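Local coordinates for Rpb7-binding protein seb1 (Schizosaccharomyces pombe 972h-, PDB 5MDT) that drives transcription termination by binding RNA polymerase II and nascent RNA, its CTD-interacting domain probably docking onto the polymerase's C-terminal tail, at residues His58-Leu63 with Ser116-Lys121; Asn80-Glu85 with Ser91-Trp96; Ile102-Val107 with Pro137-Ser142. All blocks are in the same frame, centred on the assembly; numbering follows the deposited sequence.

In the fold
All three contacts lie within the all-helical CTD-interacting domain, and helix 92-113 enters two of them: contact 2 holds its first turns, contact 3 its middle. Contact 1 joins helix 59-79 to the start of helix 119-131 and is partly buried, as is contact 3, whereas contact 2 is a surface contact about 27 Å from contact 1, centre to centre, across the middle of the chain. Contacts 1 and 3 touch through Leu-63 against Leu-106 and Val-107. The chemistry of the three differs: a leucine and a histidine bridged by one water in contact 1, a long lysine–aspartate salt bridge flanked by two waters that link side chain to backbone in contact 3, and direct carboxylate bonds beside an aromatic pair in contact 2.

Contact 1: residues His58-Leu63 with Ser116-Lys121; sequences HKLGAL and SAHLPK
Leu-60 and His-118 bring the two backbones closest, their CA atoms 6.5 Å apart, where the first turn of helix 59-79 faces the residues leading into helix 119-131. Leu-60 carries the contact. Its CG stands anti to the backbone N (chi1 180°), which sends both methyls across to the other segment. CD2 sits over one face of the His-118 imidazole, 4.0 Å from the ring centroid and shifted toward the rim, a CH-pi contact. Both methyls also touch Lys-121 CB, CD1 and CD2 each at 3.8 Å. The lysine meets the leucine only with the base of its chain, which bends at chi2 and carries the amine away. At the edge of the imidazole, in its plane, lies water 1, 2.7 Å from His-118 ND1. The same water accepts from Leu-60 N at 3.0 Å, so the amide of a first-turn residue is tied through solvent to the ring that its own side chain covers. The contact packs neighbouring helices of the CID helical bundle: Leu-60 also leans on Ile-122 of helix 119-131, while Lys-59 turns to helix 92-113, where its NZ forms a salt bridge with Asp-109.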
# COMPACT_ATOMS: atom_id res chain seq x y z
N HIS A 58 11.46 -8.19 1.15
CA HIS A 58 10.41 -7.53 1.92
C HIS A 58 9.48 -6.58 1.14
O HIS A 58 8.53 -6.06 1.72
CB HIS A 58 11.07 -6.76 3.09
CG HIS A 58 11.59 -7.64 4.19
ND1 HIS A 58 12.25 -8.83 3.93
CD2 HIS A 58 11.56 -7.44 5.53
CE1 HIS A 58 12.58 -9.33 5.11
NE2 HIS A 58 12.18 -8.52 6.11
N LYS A 59 9.74 -6.37 -0.17
CA LYS A 59 8.94 -5.40 -0.96
C LYS A 59 7.50 -5.87 -1.12
O LYS A 59 6.57 -5.06 -1.04
CB LYS A 59 9.55 -5.23 -2.39
CG LYS A 59 11.03 -4.84 -2.44
CD LYS A 59 11.36 -3.62 -1.57
CE LYS A 59 12.76 -3.15 -1.98
NZ LYS A 59 13.03 -1.78 -1.46
N LEU A 60 7.31 -7.20 -1.25
CA LEU A 60 5.94 -7.72 -1.36
C LEU A 60 5.14 -7.44 -0.10
O LEU A 60 4.02 -6.94 -0.21
CB LEU A 60 5.92 -9.22 -1.69
CG LEU A 60 4.52 -9.84 -1.82
CD1 LEU A 60 3.73 -9.22 -2.97
CD2 LEU A 60 4.63 -11.36 -2.00
N GLY A 61 5.73 -7.71 1.08
CA GLY A 61 5.06 -7.44 2.37
C GLY A 61 4.70 -5.96 2.49
O GLY A 61 3.66 -5.62 3.07
N ALA A 62 5.55 -5.05 1.97
CA ALA A 62 5.26 -3.62 2.03
C ALA A 62 4.03 -3.29 1.14
O ALA A 62 3.21 -2.45 1.50
CB ALA A 62 6.47 -2.81 1.57
N LEU A 63 3.91 -3.98 -0.00
CA LEU A 63 2.74 -3.82 -0.88
C LEU A 63 1.49 -4.38 -0.22
O LEU A 63 0.41 -3.80 -0.41
CB LEU A 63 2.97 -4.47 -2.25
CG LEU A 63 3.95 -3.69 -3.15
CD1 LEU A 63 4.23 -4.46 -4.42
CD2 LEU A 63 3.40 -2.31 -3.50
N SER A 116 11.56 -12.86 -8.51
CA SER A 116 10.58 -13.07 -9.58
C SER A 116 9.27 -13.75 -9.12
O SER A 116 8.21 -13.39 -9.63
CB SER A 116 11.20 -13.82 -10.75
OG SER A 116 12.13 -12.98 -11.42
N ALA A 117 9.35 -14.68 -8.14
CA ALA A 117 8.22 -15.40 -7.55
C ALA A 117 7.18 -14.47 -6.89
O ALA A 117 6.03 -14.86 -6.71
CB ALA A 117 8.72 -16.40 -6.53
N HIS A 118 7.60 -13.25 -6.49
CA HIS A 118 6.69 -12.31 -5.84
C HIS A 118 5.88 -11.53 -6.86
O HIS A 118 4.85 -10.96 -6.51
CB HIS A 118 7.48 -11.33 -4.94
CG HIS A 118 8.01 -11.98 -3.70
ND1 HIS A 118 8.74 -11.25 -2.77
CD2 HIS A 118 7.86 -13.24 -3.24
CE1 HIS A 118 9.01 -12.08 -1.78
NE2 HIS A 118 8.51 -13.30 -2.02
N LEU A 119 6.32 -11.51 -8.13
CA LEU A 119 5.68 -10.68 -9.15
C LEU A 119 4.22 -11.12 -9.46
O LEU A 119 3.34 -10.26 -9.45
CB LEU A 119 6.54 -10.54 -10.40
CG LEU A 119 7.94 -9.94 -10.13
CD1 LEU A 119 8.76 -9.85 -11.42
CD2 LEU A 119 7.88 -8.61 -9.35
N PRO A 120 3.90 -12.42 -9.55
CA PRO A 120 2.49 -12.78 -9.78
C PRO A 120 1.60 -12.38 -8.60
O PRO A 120 0.39 -12.22 -8.78
CB PRO A 120 2.51 -14.31 -9.92
CG PRO A 120 3.91 -14.71 -10.04
CD PRO A 120 4.80 -13.59 -9.59
N LYS A 121 2.17 -12.28 -7.38
CA LYS A 121 1.42 -11.88 -6.17
C LYS A 121 0.97 -10.41 -6.28
O LYS A 121 -0.08 -10.05 -5.74
CB LYS A 121 2.25 -12.14 -4.89
CG LYS A 121 2.67 -13.61 -4.68
CD LYS A 121 1.48 -14.52 -4.39
CE LYS A 121 1.83 -15.99 -4.31
NZ LYS A 121 0.61 -16.82 -4.48
O HOH W 1 9.66 -8.75 -2.14

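Contact 2: residues Asn80-Glu85 with Ser91-Trp96; sequences NNESFE and SFSGGW
Glu-82 OE2 is gripped twice by Ser-93. The backbone N donates to it at 2.9 Å with an N-H...O angle of 170°, and the hydroxyl OG donates at 2.7 Å from the anti side, somewhat out of the carboxylate plane. The other oxygen, OE1, takes the OG of Ser-91 at 2.7 Å on its syn lone pair, so three donors fix the rotation of the carboxylate. With an alanine here, Ser-91 OG, Ser-93 OG and Ser-93 N would probably lose the acceptor that ties the loop to the helix start. Ser-93 OG can bend back to the acid because it stands between its own backbone N and carbonyl carbon (chi1 51°); it is also bonded to Val-88 N. The glutamate follows Asn-81, C-prime residue of the Schellman motif ending helix 59-79, in the loop to helix 92-113. Phe-84 lies against Trp-96: its CB sits over the indole's six-membered ring, 3.7 Å from the centroid, and its CD1 comes within 3.5 Å of Trp-96 CE2, the two rings oblique at 47°. Trp-96 NE1 is bonded to Thr-134 O. A negative carboxylate at a helix N-terminus is likely to be stabilised by the helix dipole.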
# COMPACT_ATOMS: atom_id res chain seq x y z
N ASN A 80 -18.27 7.95 4.62
CA ASN A 80 -18.43 9.39 4.88
C ASN A 80 -18.80 10.20 3.62
O ASN A 80 -18.73 11.43 3.65
CB ASN A 80 -17.18 9.93 5.57
CG ASN A 80 -17.04 9.43 6.98
OD1 ASN A 80 -17.63 9.98 7.92
ND2 ASN A 80 -16.31 8.34 7.16
N ASN A 81 -19.24 9.50 2.54
CA ASN A 81 -19.64 10.07 1.24
C ASN A 81 -18.59 11.03 0.66
O ASN A 81 -18.92 12.10 0.13
CB ASN A 81 -21.04 10.70 1.31
CG ASN A 81 -22.10 9.71 1.71
OD1 ASN A 81 -22.49 9.62 2.88
ND2 ASN A 81 -22.54 8.90 0.76
N GLU A 82 -17.32 10.62 0.76
CA GLU A 82 -16.16 11.35 0.28
C GLU A 82 -15.74 10.82 -1.08
O GLU A 82 -15.80 9.62 -1.34
CB GLU A 82 -15.00 11.23 1.28
CG GLU A 82 -15.19 12.05 2.54
CD GLU A 82 -14.11 11.89 3.60
OE1 GLU A 82 -14.44 11.98 4.80
OE2 GLU A 82 -12.93 11.66 3.23
N SER A 83 -15.31 11.73 -1.96
CA SER A 83 -14.89 11.44 -3.32
C SER A 83 -13.38 11.34 -3.43
O SER A 83 -12.66 12.12 -2.81
CB SER A 83 -15.40 12.52 -4.27
OG SER A 83 -14.84 12.42 -5.57
N PHE A 84 -12.90 10.39 -4.25
CA PHE A 84 -11.48 10.20 -4.56
C PHE A 84 -11.02 11.33 -5.51
O PHE A 84 -9.88 11.76 -5.42
CB PHE A 84 -11.25 8.81 -5.19
CG PHE A 84 -9.84 8.55 -5.67
CD1 PHE A 84 -8.85 8.15 -4.79
CD2 PHE A 84 -9.51 8.71 -7.02
CE1 PHE A 84 -7.54 7.92 -5.24
CE2 PHE A 84 -8.20 8.48 -7.46
CZ PHE A 84 -7.22 8.09 -6.57
N GLU A 85 -11.93 11.79 -6.41
CA GLU A 85 -11.67 12.87 -7.36
C GLU A 85 -11.54 14.23 -6.66
O GLU A 85 -10.72 15.05 -7.08
CB GLU A 85 -12.74 12.93 -8.45
CG GLU A 85 -12.35 12.24 -9.75
CD GLU A 85 -13.39 12.30 -10.85
OE1 GLU A 85 -13.17 13.03 -11.84
OE2 GLU A 85 -14.43 11.61 -10.72
N SER A 91 -8.97 13.70 5.84
CA SER A 91 -9.93 12.63 6.05
C SER A 91 -9.64 11.41 5.16
O SER A 91 -8.59 11.36 4.51
CB SER A 91 -11.36 13.13 5.85
OG SER A 91 -12.30 12.20 6.35
N PHE A 92 -10.52 10.40 5.18
CA PHE A 92 -10.28 9.11 4.51
C PHE A 92 -9.95 9.21 3.03
O PHE A 92 -9.04 8.53 2.58
CB PHE A 92 -11.45 8.15 4.74
CG PHE A 92 -11.69 7.86 6.20
CD1 PHE A 92 -10.88 6.96 6.88
CD2 PHE A 92 -12.70 8.52 6.90
CE1 PHE A 92 -11.08 6.72 8.25
CE2 PHE A 92 -12.90 8.27 8.26
CZ PHE A 92 -12.09 7.37 8.92
N SER A 93 -10.67 10.06 2.28
CA SER A 93 -10.41 10.27 0.85
C SER A 93 -8.99 10.84 0.60
O SER A 93 -8.39 10.52 -0.42
CB SER A 93 -11.47 11.14 0.21
OG SER A 93 -11.68 12.34 0.94
N GLY A 94 -8.50 11.67 1.53
CA GLY A 94 -7.14 12.22 1.49
C GLY A 94 -6.12 11.11 1.61
O GLY A 94 -5.21 11.02 0.79
N GLY A 95 -6.34 10.19 2.56
CA GLY A 95 -5.45 9.04 2.73
C GLY A 95 -5.45 8.12 1.52
O GLY A 95 -4.40 7.64 1.09
N TRP A 96 -6.65 7.89 0.94
CA TRP A 96 -6.85 7.04 -0.24
C TRP A 96 -6.08 7.67 -1.43
O TRP A 96 -5.35 6.97 -2.13
CB TRP A 96 -8.36 6.97 -0.52
CG TRP A 96 -8.84 6.19 -1.71
CD1 TRP A 96 -8.11 5.37 -2.53
CD2 TRP A 96 -10.19 6.14 -2.20
NE1 TRP A 96 -8.92 4.83 -3.50
CE2 TRP A 96 -10.20 5.29 -3.32
CE3 TRP A 96 -11.39 6.75 -1.79
CZ2 TRP A 96 -11.37 5.04 -4.06
CZ3 TRP A 96 -12.55 6.49 -2.51
CH2 TRP A 96 -12.53 5.64 -3.63

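Contact 3: residues Ile102-Val107 with Pro137-Ser142; sequences ITDSLV and PEKLES
Lys-139 reaches across to Thr-103 and Asp-104 and joins two helices of the right-handed superhelical bundle of the CID fold, 137-150 and 92-113. The backbones stay well apart, the nearest CA atoms, Asp-104 and Lys-139, being 8.3 Å from each other, and the side chains and two waters fill the distance between them. Helix 137-150 opens with Pro-137 and Glu-138. Lys-139 comes next and does most of the work. A chi1 of -172° turns the lysine chain away from its own backbone N and out toward the other helix, and bends at chi3 and chi4 then lay CE beside the aspartate, 3.5 Å from Asp-104 OD1 and, more loosely, 4.2 Å from Thr-103 CB. The charges make only a long salt bridge, NZ to OD1 at 3.9 Å. Solvent supplies the closer links. Water 2 accepts from Lys-139 NZ and from the backbone N of Asp-104, while NZ also makes a weak bond to Ala-100 O, one turn back along helix 92-113. Water 3 donates to Asp-104 OD1 at 2.7 Å and to the carbonyl oxygen of Lys-139, so the lysine is tied to the same aspartate at both its ends. Leu-140 turns its CB to the other side of the helix and packs on Trp-129 and Phe-135, and these two aromatics also touch Thr-103; each thus meets both helices. Ser-142 has its CB pointing toward helix 92-113 without touching it. It instead folds back on its own helix: its OG donates to Glu-138 O at 3.0 Å, while its backbone N reaches that same oxygen from the opposite face of the carbonyl plane.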
# COMPACT_ATOMS: atom_id res chain seq x y z
N ILE A 102 1.56 7.09 -4.23
CA ILE A 102 2.82 6.34 -4.07
C ILE A 102 2.77 4.92 -4.68
O ILE A 102 3.79 4.25 -4.71
CB ILE A 102 3.30 6.29 -2.58
CG1 ILE A 102 2.36 5.41 -1.72
CG2 ILE A 102 3.49 7.71 -2.00
CD1 ILE A 102 2.94 4.94 -0.32
N THR A 103 1.58 4.43 -5.10
CA THR A 103 1.44 3.05 -5.57
C THR A 103 2.34 2.74 -6.77
O THR A 103 3.02 1.71 -6.72
CB THR A 103 -0.04 2.71 -5.82
OG1 THR A 103 -0.70 2.78 -4.57
CG2 THR A 103 -0.24 1.31 -6.43
N ASP A 104 2.36 3.59 -7.82
CA ASP A 104 3.19 3.32 -9.00
C ASP A 104 4.66 3.12 -8.61
O ASP A 104 5.27 2.15 -9.05
CB ASP A 104 3.06 4.42 -10.07
CG ASP A 104 1.78 4.41 -10.88
OD1 ASP A 104 0.90 3.54 -10.61
OD2 ASP A 104 1.64 5.26 -11.79
N SER A 105 5.20 4.03 -7.76
CA SER A 105 6.60 3.99 -7.29
C SER A 105 6.90 2.70 -6.55
O SER A 105 7.95 2.10 -6.78
CB SER A 105 6.91 5.16 -6.35
OG SER A 105 6.79 6.39 -7.04
N LEU A 106 6.00 2.29 -5.61
CA LEU A 106 6.24 1.07 -4.86
C LEU A 106 6.15 -0.18 -5.73
O LEU A 106 6.95 -1.10 -5.53
CB LEU A 106 5.35 0.98 -3.61
CG LEU A 106 5.48 2.18 -2.61
CD1 LEU A 106 4.85 1.80 -1.27
CD2 LEU A 106 6.94 2.63 -2.42
N VAL A 107 5.21 -0.21 -6.72
CA VAL A 107 5.16 -1.37 -7.65
C VAL A 107 6.42 -1.40 -8.51
O VAL A 107 7.04 -2.46 -8.67
CB VAL A 107 3.84 -1.45 -8.47
CG1 VAL A 107 3.88 -2.59 -9.51
CG2 VAL A 107 2.64 -1.61 -7.54
N PRO A 137 -9.20 2.27 -13.94
CA PRO A 137 -8.69 1.21 -14.83
C PRO A 137 -7.39 1.53 -15.57
O PRO A 137 -6.60 0.61 -15.80
CB PRO A 137 -9.84 0.95 -15.80
CG PRO A 137 -11.05 1.42 -15.08
CD PRO A 137 -10.61 2.60 -14.27
N GLU A 138 -7.16 2.81 -15.92
CA GLU A 138 -5.96 3.30 -16.62
C GLU A 138 -4.71 3.05 -15.78
O GLU A 138 -3.67 2.67 -16.32
CB GLU A 138 -6.08 4.80 -16.95
CG GLU A 138 -7.21 5.13 -17.92
CD GLU A 138 -7.16 6.50 -18.55
OE1 GLU A 138 -6.70 7.46 -17.89
OE2 GLU A 138 -7.62 6.62 -19.71
N LYS A 139 -4.82 3.25 -14.45
CA LYS A 139 -3.72 3.01 -13.52
C LYS A 139 -3.43 1.51 -13.45
O LYS A 139 -2.27 1.11 -13.53
CB LYS A 139 -4.05 3.55 -12.12
CG LYS A 139 -2.86 3.49 -11.16
CD LYS A 139 -3.24 3.82 -9.74
CE LYS A 139 -2.11 4.49 -9.01
NZ LYS A 139 -1.92 5.90 -9.44
N LEU A 140 -4.49 0.69 -13.34
CA LEU A 140 -4.39 -0.77 -13.26
C LEU A 140 -3.82 -1.41 -14.51
O LEU A 140 -3.07 -2.38 -14.40
CB LEU A 140 -5.74 -1.40 -12.88
CG LEU A 140 -6.30 -1.00 -11.51
CD1 LEU A 140 -7.75 -1.37 -11.39
CD2 LEU A 140 -5.48 -1.61 -10.36
N GLU A 141 -4.15 -0.86 -15.71
CA GLU A 141 -3.63 -1.34 -17.00
C GLU A 141 -2.12 -1.11 -17.04
O GLU A 141 -1.38 -2.04 -17.40
CB GLU A 141 -4.34 -0.63 -18.18
CG GLU A 141 -3.94 -1.14 -19.55
CD GLU A 141 -4.22 -0.23 -20.74
OE1 GLU A 141 -3.57 -0.42 -21.79
OE2 GLU A 141 -5.09 0.66 -20.63
N SER A 142 -1.65 0.09 -16.63
CA SER A 142 -0.23 0.46 -16.57
C SER A 142 0.54 -0.52 -15.68
O SER A 142 1.56 -1.06 -16.12
CB SER A 142 -0.05 1.88 -16.05
OG SER A 142 -0.75 2.84 -16.83
O HOH W 2 0.87 6.17 -8.40
O HOH W 3 0.02 2.84 -13.07